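Local coordinates for protein interleukin 22 (Danio rerio, PDB 4O6K) that probably signals as a secreted helical cytokine of the interleukin-10 family, at residues D40-E45 against Y134-E139. Numbering follows the deposited sequence.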
# COMPACT_ATOMS: atom_id res chain seq x y z
N ASP A 40 2.78 18.10 -1.89
CA ASP A 40 4.14 18.51 -2.20
C ASP A 40 5.11 17.34 -2.13
O ASP A 40 5.99 17.19 -2.98
CB ASP A 40 4.59 19.62 -1.24
CG ASP A 40 3.98 20.96 -1.58
OD1 ASP A 40 3.33 21.12 -2.62
OD2 ASP A 40 4.17 21.94 -0.70
N MET A 41 4.96 16.51 -1.10
CA MET A 41 5.81 15.35 -0.90
C MET A 41 5.69 14.35 -2.05
O MET A 41 6.69 13.76 -2.48
CB MET A 41 5.47 14.66 0.42
CG MET A 41 6.60 14.69 1.44
SD MET A 41 6.19 13.82 2.96
CE MET A 41 4.83 14.81 3.57
N LEU A 42 4.47 14.17 -2.55
CA LEU A 42 4.23 13.24 -3.65
C LEU A 42 4.89 13.70 -4.95
O LEU A 42 5.14 12.88 -5.84
CB LEU A 42 2.72 13.07 -3.87
CG LEU A 42 1.99 12.28 -2.77
CD1 LEU A 42 0.49 12.35 -2.96
CD2 LEU A 42 2.47 10.84 -2.74
N GLN A 43 5.18 14.99 -5.06
CA GLN A 43 5.84 15.54 -6.24
C GLN A 43 7.36 15.35 -6.21
O GLN A 43 8.03 15.59 -7.21
CB GLN A 43 5.50 17.02 -6.40
CG GLN A 43 4.02 17.31 -6.61
CD GLN A 43 3.42 16.46 -7.71
OE1 GLN A 43 3.98 16.35 -8.80
NE2 GLN A 43 2.27 15.86 -7.44
N GLU A 44 7.88 14.94 -5.09
CA GLU A 44 9.30 14.72 -4.89
C GLU A 44 9.66 13.46 -5.60
O GLU A 44 8.90 12.55 -5.65
CB GLU A 44 9.65 14.59 -3.42
CG GLU A 44 9.35 15.80 -2.59
CD GLU A 44 9.67 15.67 -1.12
OE1 GLU A 44 10.02 14.62 -0.65
OE2 GLU A 44 9.55 16.66 -0.45
N GLU A 45 10.84 13.46 -6.18
CA GLU A 45 11.30 12.39 -7.04
C GLU A 45 11.43 10.99 -6.46
O GLU A 45 11.29 10.09 -7.18
CB GLU A 45 12.57 12.79 -7.78
CG GLU A 45 12.42 14.10 -8.48
CD GLU A 45 13.07 15.24 -7.70
OE1 GLU A 45 12.62 15.67 -6.60
OE2 GLU A 45 14.10 15.67 -8.23
N TYR A 134 -2.34 3.39 -2.63
CA TYR A 134 -2.58 3.34 -4.07
C TYR A 134 -2.64 4.75 -4.65
O TYR A 134 -2.14 5.01 -5.74
CB TYR A 134 -3.88 2.60 -4.36
CG TYR A 134 -3.89 1.83 -5.66
CD1 TYR A 134 -3.05 0.75 -5.87
CD2 TYR A 134 -4.78 2.17 -6.68
CE1 TYR A 134 -3.07 0.04 -7.05
CE2 TYR A 134 -4.82 1.46 -7.86
CZ TYR A 134 -3.95 0.40 -8.04
OH TYR A 134 -3.97 -0.32 -9.22
N HIS A 135 -3.25 5.65 -3.89
CA HIS A 135 -3.34 7.06 -4.25
C HIS A 135 -1.96 7.72 -4.29
O HIS A 135 -1.67 8.51 -5.18
CB HIS A 135 -4.26 7.78 -3.26
CG HIS A 135 -3.94 9.23 -3.07
ND1 HIS A 135 -3.91 10.13 -4.11
CD2 HIS A 135 -3.65 9.94 -1.95
CE1 HIS A 135 -3.60 11.33 -3.65
NE2 HIS A 135 -3.44 11.24 -2.34
N TYR A 136 -1.13 7.39 -3.31
CA TYR A 136 0.24 7.89 -3.26
C TYR A 136 1.02 7.45 -4.49
O TYR A 136 1.72 8.24 -5.12
CB TYR A 136 0.95 7.42 -1.99
CG TYR A 136 0.43 8.06 -0.72
CD1 TYR A 136 -0.48 9.11 -0.78
CD2 TYR A 136 0.85 7.62 0.52
CE1 TYR A 136 -0.96 9.70 0.38
CE2 TYR A 136 0.37 8.20 1.68
CZ TYR A 136 -0.53 9.25 1.60
OH TYR A 136 -1.00 9.83 2.76
N LEU A 137 0.90 6.17 -4.82
CA LEU A 137 1.54 5.60 -6.01
C LEU A 137 1.02 6.26 -7.28
O LEU A 137 1.80 6.62 -8.16
CB LEU A 137 1.30 4.09 -6.06
CG LEU A 137 1.98 3.29 -4.95
CD1 LEU A 137 1.42 1.89 -4.87
CD2 LEU A 137 3.49 3.26 -5.17
N PHE A 138 -0.30 6.40 -7.37
CA PHE A 138 -0.93 7.02 -8.54
C PHE A 138 -0.34 8.39 -8.85
O PHE A 138 -0.00 8.68 -9.99
CB PHE A 138 -2.44 7.14 -8.31
CG PHE A 138 -3.21 7.62 -9.52
CD1 PHE A 138 -3.34 8.97 -9.80
CD2 PHE A 138 -3.81 6.71 -10.37
CE1 PHE A 138 -4.04 9.40 -10.90
CE2 PHE A 138 -4.52 7.13 -11.48
CZ PHE A 138 -4.63 8.48 -11.74
N GLU A 139 -0.20 9.22 -7.82
CA GLU A 139 0.27 10.59 -8.02
C GLU A 139 1.79 10.69 -8.18
O GLU A 139 2.28 11.44 -9.02
CB GLU A 139 -0.20 11.48 -6.86
CG GLU A 139 -1.71 11.55 -6.75
CD GLU A 139 -2.20 12.84 -6.12
OE1 GLU A 139 -1.36 13.63 -5.65
OE2 GLU A 139 -3.43 13.06 -6.11
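His135, Tyr136 and Glu139, on one side of helix 130-140 and within little more than a turn, receive the isobutyl group of Leu42, which reaches over from the short helix 39-42. At His135 the touch is marginal: NE2 lies 4.1 Å from Leu42 CD1 and meets the methyl obliquely to the ring. Tyr136 makes the fuller contact. Leu42 CD2 packs 3.8 Å from Tyr136 CB and 3.6 Å from Tyr136 O, so that one methyl rests on both the root of the side chain and the helix backbone. Leu42 CD1 reaches the start of the ring, 4.0 Å from Tyr136 CD1, and the two side chains cross at about a right angle. The phenol OH is hydrogen-bonded to Arg32, while Phe37 meets the tyrosine ring and also touches Leu42. One turn on, Glu139 crosses the same leucine obliquely, with CB 4.1 Å and OE1 3.5 Å from Leu42 CD1. The other carboxylate oxygen, OE2, sits in the plane of the His135 ring at its edge. With CG anti to its carbonyl carbon (chi1 -71°), Leu42 brings both methyls to Tyr136, while CD1 alone reaches on to Glu139 and His135. An alanine here, stopping at CB, is likely to open a gap beside Tyr136 CB and leave Glu139 without this apolar neighbour. The contact thus fastens the segment preceding helix 47-62 to the C-terminal helix of this all-helical cytokine, where the Cys48-Cys141 disulfide also ties the start of helix 47-62 to the end of the chain's last helix. No hydrogen bond or salt bridge spans the two segments; a single buried leucine makes the attachment by van der Waals contact, its methyls meeting carbons of Tyr136 but also Glu139 OE1 and Tyr136 O, which is hydrogen-bonded to Ser140 OG.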